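Transcriptional regulator fur family (Xanthomonas campestris pv. campestris, PDB 7DH8) probably acts as a zinc-sensing repressor of the Fur family, binding DNA as a dimer to control genes for zinc uptake. Local coordinates at residues L99-A104 and T156-G161; L121-C126 and A164-A169. All coordinates share one frame; numbering follows the deposited sequence.

Overall arrangement
The N-terminal helices lead into the hairpin of strands 96-99 and 104-107, the wing of the winged-helix half. Contact 1 lies at its turn, 99-104, which meets strand 151-160 through 156-161 and closes a long loop across the chain. Strand 119-123, running parallel beside 151-160, ends in 121-126; this piece meets the C-terminal helix 164-168 across a zinc ion, which closes contact 2. The two closures cross, since their segments alternate in sequence. Strands 119-123 and 151-160 join them directly, with a probable backbone hydrogen bond from Ile122 N to Val159 O. Contact 1 ties wing to dimerisation sheet, and contact 2 fastens the C-terminal tail to that sheet.

Contact 1: L99-A104 and T156-G161; sequences LESVNA and TLEVHG
The His160 ring turns its edge to Ser101: CB lies in the ring plane, 3.5 Å from CE1, and OG sits near that plane, 3.0 Å from CE1. The second flat group, the carboxylate of Glu158, grips two successive backbone amides of the turn. Its OE2 takes the N-H of Glu100 (N to OE2 2.7 Å, 136° at the hydrogen), while OE1 takes that of Ser101 (N to OE1 2.7 Å, 145°); both oxygens use their syn lone pairs. A third donor, Ser101 OG, reaches OE1 at 2.6 Å, nearly along the C-O axis. Three bonds thus fix the rotation of a buried carboxylate, a setting that would favour its ionised form. Leu99 also packs on this carboxylate, its CA 3.3 Å from Glu158 OE2. Beyond, the Glu100 side chain crosses Thr156 at about a right angle, CG resting 3.9 Å from CG2. A bend at chi2 (-83°) then carries the Glu100 acid group off, keeping its OE2 6.2 Å from OE2 of Glu158.

The turn itself ends in a G1 beta bulge, with Asn103 and Ala104 both facing Leu99, and belongs to the hairpin of strands 96-99 and 104-107. Ile122 of strand 119-123 packs against both Ser101 and Glu158. Strand 151-160 continues as an antiparallel ladder into the second subunit, where Thr156 OG1 and His160 NE2 bond to His160 and Thr156 of that subunit, so the wing is anchored right beside the dimer interface.

Contact 2: L121-C126 and A164-A169; sequences LICDRC and AKCAAA. With ZN (zinc ion), chain C.
Cys123, Cys126 and Cys166 meet on one zinc ion, with SG to zinc distances of 2.3 Å for Cys123, 2.2 Å for Cys126 and 2.4 Å for Cys166. Cys163, just ahead of helix 164-168, supplies the fourth sulfur. The metal draws the thiolates together, and Cys166 SG also lies 3.7 Å from the CB of Cys126, so the helix cysteine packs against the turn as well as the ion.

The turn 123-126 positions the sulfurs of Cys123 and Cys126, while helix 164-168 presents that of Cys166. The Cys123 torsion puts SG anti to the backbone N (chi1 177°), where the amides of Arg125 and Cys126 point at it. Arg125 N donates to this SG at 3.4 Å, and Cys126 N at 3.6 Å along an almost straight line (177° at the hydrogen). These N-H groups probably draw charge from the thiolate while they hold the turn in shape.

Arg125 flanks the site. Its CB passes 4.0 Å from Cys166 SG; further out the chain bends at chi3, bringing the guanidinium over to the helix, with NH1 3.4 Å from the carbonyl O of Cys166. The positive group beside a cluster of sulfurs may offset some of its negative charge.

Farther out, Leu162 backs both Cys123 and Arg125, Lys58 NZ bonds to the carbonyl of Cys126, and Phe150 of the second subunit packs on Cys123. Two CxxC pairs, one in the turn after a strand and the other entering a short helix, build the four-cysteine structural zinc site found in many Fur-family regulators; the first pair, with its N-H to sulfur bonds from the second and third residues after Cys123, resembles a rubredoxin-type knuckle.

Contact 1: L99-A104 and T156-G161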
loop_
_atom_site.group_PDB
_atom_site.type_symbol
_atom_site.label_atom_id
_atom_site.label_comp_id
_atom_site.label_asym_id
_atom_site.label_seq_id
_atom_site.Cartn_x
_atom_site.Cartn_y
_atom_site.Cartn_z
ATOM N N LEU A 99 -7.333 -2.906 -0.537
ATOM C CA LEU A 99 -6.544 -1.864 0.132
ATOM C C LEU A 99 -5.295 -2.503 0.722
ATOM O O LEU A 99 -5.376 -3.262 1.684
ATOM C CB LEU A 99 -7.372 -1.213 1.224
ATOM C CG LEU A 99 -8.625 -0.555 0.610
ATOM C CD1 LEU A 99 -9.516 0.012 1.706
ATOM C CD2 LEU A 99 -8.229 0.531 -0.471
ATOM N N GLU A 100 -4.131 -2.161 0.175
ATOM C CA GLU A 100 -2.928 -2.869 0.583
ATOM C C GLU A 100 -2.498 -2.550 1.985
ATOM O O GLU A 100 -1.893 -3.411 2.630
ATOM C CB GLU A 100 -1.775 -2.560 -0.370
ATOM C CG GLU A 100 -2.128 -2.852 -1.766
ATOM C CD GLU A 100 -1.952 -4.320 -2.092
ATOM O OE1 GLU A 100 -1.374 -5.025 -1.256
ATOM O OE2 GLU A 100 -2.395 -4.756 -3.183
ATOM N N SER A 101 -2.752 -1.328 2.486
ATOM C CA SER A 101 -2.204 -1.047 3.811
ATOM C C SER A 101 -3.041 -1.619 4.955
ATOM O O SER A 101 -2.556 -1.642 6.101
ATOM C CB SER A 101 -2.015 0.466 4.028
ATOM O OG SER A 101 -3.249 1.127 3.999
ATOM N N VAL A 102 -4.277 -2.060 4.706
ATOM C CA VAL A 102 -5.060 -2.718 5.755
ATOM C C VAL A 102 -5.444 -4.140 5.388
ATOM O O VAL A 102 -6.135 -4.792 6.167
ATOM C CB VAL A 102 -6.329 -1.926 6.140
ATOM C CG1 VAL A 102 -5.963 -0.660 6.899
ATOM C CG2 VAL A 102 -7.192 -1.645 4.913
ATOM N N ASN A 103 -5.029 -4.631 4.216
ATOM C CA ASN A 103 -5.261 -6.002 3.763
ATOM C C ASN A 103 -6.748 -6.332 3.804
ATOM O O ASN A 103 -7.179 -7.294 4.446
ATOM C CB ASN A 103 -4.387 -7.019 4.567
ATOM C CG ASN A 103 -4.411 -8.415 3.951
ATOM O OD1 ASN A 103 -4.680 -8.556 2.764
ATOM N ND2 ASN A 103 -4.178 -9.458 4.764
ATOM N N ALA A 104 -7.550 -5.488 3.132
ATOM C CA ALA A 104 -8.997 -5.582 3.219
ATOM C C ALA A 104 -9.583 -5.054 1.913
ATOM O O ALA A 104 -8.875 -4.499 1.061
ATOM C CB ALA A 104 -9.543 -4.844 4.482
ATOM N N THR A 156 -0.846 2.069 -6.081
ATOM C CA THR A 156 -1.438 1.966 -4.759
ATOM C C THR A 156 -1.273 3.323 -4.120
ATOM O O THR A 156 -0.136 3.754 -3.892
ATOM C CB THR A 156 -0.710 0.913 -3.907
ATOM O OG1 THR A 156 -0.895 -0.362 -4.495
ATOM C CG2 THR A 156 -1.314 0.901 -2.478
ATOM N N LEU A 157 -2.397 4.009 -3.859
ATOM C CA LEU A 157 -2.406 5.372 -3.355
ATOM C C LEU A 157 -3.350 5.354 -2.156
ATOM O O LEU A 157 -4.576 5.279 -2.282
ATOM C CB LEU A 157 -2.849 6.400 -4.411
ATOM C CG LEU A 157 -2.140 6.203 -5.784
ATOM C CD1 LEU A 157 -2.994 6.919 -6.827
ATOM C CD2 LEU A 157 -0.720 6.737 -5.712
ATOM N N GLU A 158 -2.789 5.405 -0.969
ATOM C CA GLU A 158 -3.639 5.324 0.218
ATOM C C GLU A 158 -3.197 6.411 1.182
ATOM O O GLU A 158 -2.069 6.402 1.666
ATOM C CB GLU A 158 -3.549 3.932 0.812
ATOM C CG GLU A 158 -3.936 2.840 -0.238
ATOM C CD GLU A 158 -3.846 1.372 0.262
ATOM O OE1 GLU A 158 -3.349 1.107 1.358
ATOM O OE2 GLU A 158 -4.273 0.485 -0.496
ATOM N N VAL A 159 -4.084 7.318 1.494
ATOM C CA VAL A 159 -3.745 8.423 2.382
ATOM C C VAL A 159 -4.204 8.047 3.776
ATOM O O VAL A 159 -5.394 7.745 3.976
ATOM C CB VAL A 159 -4.385 9.728 1.883
ATOM C CG1 VAL A 159 -4.093 10.868 2.851
ATOM C CG2 VAL A 159 -3.842 10.046 0.480
ATOM N N HIS A 160 -3.289 8.125 4.753
ATOM C CA HIS A 160 -3.623 7.832 6.143
ATOM C C HIS A 160 -3.793 9.098 6.979
ATOM O O HIS A 160 -3.351 10.192 6.616
ATOM C CB HIS A 160 -2.556 6.952 6.794
ATOM C CG HIS A 160 -2.138 5.807 5.929
ATOM N ND1 HIS A 160 -2.859 4.623 5.848
ATOM C CD2 HIS A 160 -1.058 5.660 5.111
ATOM C CE1 HIS A 160 -2.241 3.799 5.006
ATOM N NE2 HIS A 160 -1.163 4.416 4.529
ATOM N N GLY A 161 -4.416 8.918 8.132
ATOM C CA GLY A 161 -4.735 10.031 9.020
ATOM C C GLY A 161 -6.089 9.761 9.658
ATOM O O GLY A 161 -6.499 8.586 9.848
#

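Contact 2: L121-C126 and A164-A169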
loop_
_atom_site.group_PDB
_atom_site.type_symbol
_atom_site.label_atom_id
_atom_site.label_comp_id
_atom_site.label_asym_id
_atom_site.label_seq_id
_atom_site.Cartn_x
_atom_site.Cartn_y
_atom_site.Cartn_z
ATOM N N LEU A 121 -8.724 7.582 1.033
ATOM C CA LEU A 121 -8.492 8.138 2.356
ATOM C C LEU A 121 -8.905 7.071 3.359
ATOM O O LEU A 121 -10.065 6.666 3.380
ATOM C CB LEU A 121 -9.326 9.404 2.586
ATOM C CG LEU A 121 -9.243 10.494 1.493
ATOM C CD1 LEU A 121 -10.201 11.609 1.760
ATOM C CD2 LEU A 121 -7.771 10.966 1.356
ATOM N N ILE A 122 -7.979 6.610 4.179
ATOM C CA ILE A 122 -8.263 5.514 5.095
ATOM C C ILE A 122 -8.031 6.022 6.499
ATOM O O ILE A 122 -6.932 6.444 6.832
ATOM C CB ILE A 122 -7.405 4.273 4.785
ATOM C CG1 ILE A 122 -7.641 3.814 3.360
ATOM C CG2 ILE A 122 -7.778 3.067 5.742
ATOM C CD1 ILE A 122 -6.566 2.687 2.930
ATOM N N CYS A 123 -9.093 6.058 7.319
ATOM C CA CYS A 123 -8.940 6.634 8.637
ATOM C C CYS A 123 -8.169 5.634 9.482
ATOM O O CYS A 123 -8.525 4.460 9.519
ATOM C CB CYS A 123 -10.302 6.940 9.272
ATOM S SG CYS A 123 -10.171 7.575 10.930
ATOM N N ASP A 124 -7.156 6.118 10.200
ATOM C CA ASP A 124 -6.387 5.259 11.087
ATOM C C ASP A 124 -7.226 4.724 12.246
ATOM O O ASP A 124 -6.919 3.660 12.775
ATOM C CB ASP A 124 -5.195 6.024 11.661
ATOM C CG ASP A 124 -4.155 6.392 10.607
ATOM O OD1 ASP A 124 -4.144 5.807 9.495
ATOM O OD2 ASP A 124 -3.329 7.283 10.918
ATOM N N ARG A 125 -8.243 5.458 12.696
ATOM C CA ARG A 125 -8.904 5.090 13.954
ATOM C C ARG A 125 -10.174 4.252 13.723
ATOM O O ARG A 125 -10.338 3.188 14.327
ATOM C CB ARG A 125 -9.199 6.368 14.744
ATOM C CG ARG A 125 -9.987 6.115 16.104
ATOM C CD ARG A 125 -9.931 7.325 17.017
ATOM N NE ARG A 125 -8.585 7.861 17.088
ATOM C CZ ARG A 125 -8.339 9.156 17.220
ATOM N NH1 ARG A 125 -9.369 9.990 17.313
ATOM N NH2 ARG A 125 -7.080 9.610 17.252
ATOM N N CYS A 126 -11.055 4.674 12.819
ATOM C CA CYS A 126 -12.326 3.993 12.607
ATOM C C CYS A 126 -12.302 3.103 11.375
ATOM O O CYS A 126 -13.286 2.375 11.131
ATOM C CB CYS A 126 -13.464 5.025 12.475
ATOM S SG CYS A 126 -13.531 5.956 10.888
ATOM N N ALA A 164 -12.974 13.170 9.300
ATOM C CA ALA A 164 -13.505 14.335 9.996
ATOM C C ALA A 164 -14.123 13.959 11.330
ATOM O O ALA A 164 -13.948 14.673 12.317
ATOM C CB ALA A 164 -14.575 15.037 9.177
ATOM N N LYS A 165 -14.888 12.872 11.369
ATOM C CA LYS A 165 -15.549 12.483 12.634
ATOM C C LYS A 165 -14.520 12.224 13.729
ATOM O O LYS A 165 -14.641 12.716 14.855
ATOM C CB LYS A 165 -16.375 11.206 12.434
ATOM C CG LYS A 165 -17.740 11.397 11.909
ATOM C CD LYS A 165 -17.835 11.794 10.443
ATOM C CE LYS A 165 -19.284 11.584 9.992
ATOM N NZ LYS A 165 -19.603 10.121 10.163
ATOM N N CYS A 166 -13.487 11.433 13.410
ATOM C CA CYS A 166 -12.500 11.089 14.421
ATOM C C CYS A 166 -11.631 12.284 14.802
ATOM O O CYS A 166 -11.267 12.424 15.976
ATOM C CB CYS A 166 -11.623 9.918 13.950
ATOM S SG CYS A 166 -12.511 8.304 13.779
ATOM N N ALA A 167 -11.278 13.143 13.831
ATOM C CA ALA A 167 -10.508 14.331 14.171
ATOM C C ALA A 167 -11.279 15.255 15.098
ATOM O O ALA A 167 -10.680 15.972 15.906
ATOM C CB ALA A 167 -10.120 15.072 12.903
ATOM N N ALA A 168 -12.606 15.280 14.982
ATOM C CA ALA A 168 -13.399 16.146 15.835
ATOM C C ALA A 168 -13.604 15.562 17.237
ATOM O O ALA A 168 -13.776 16.318 18.174
ATOM C CB ALA A 168 -14.748 16.432 15.179
ATOM N N ALA A 169 -13.556 14.243 17.398
ATOM C CA ALA A 169 -13.624 13.575 18.715
ATOM C C ALA A 169 -12.342 13.834 19.496
ATOM O O ALA A 169 -11.238 13.705 18.912
ATOM C CB ALA A 169 -13.830 12.053 18.517
HETATM ZN ZN ZN C . -12.448 7.842 11.423
#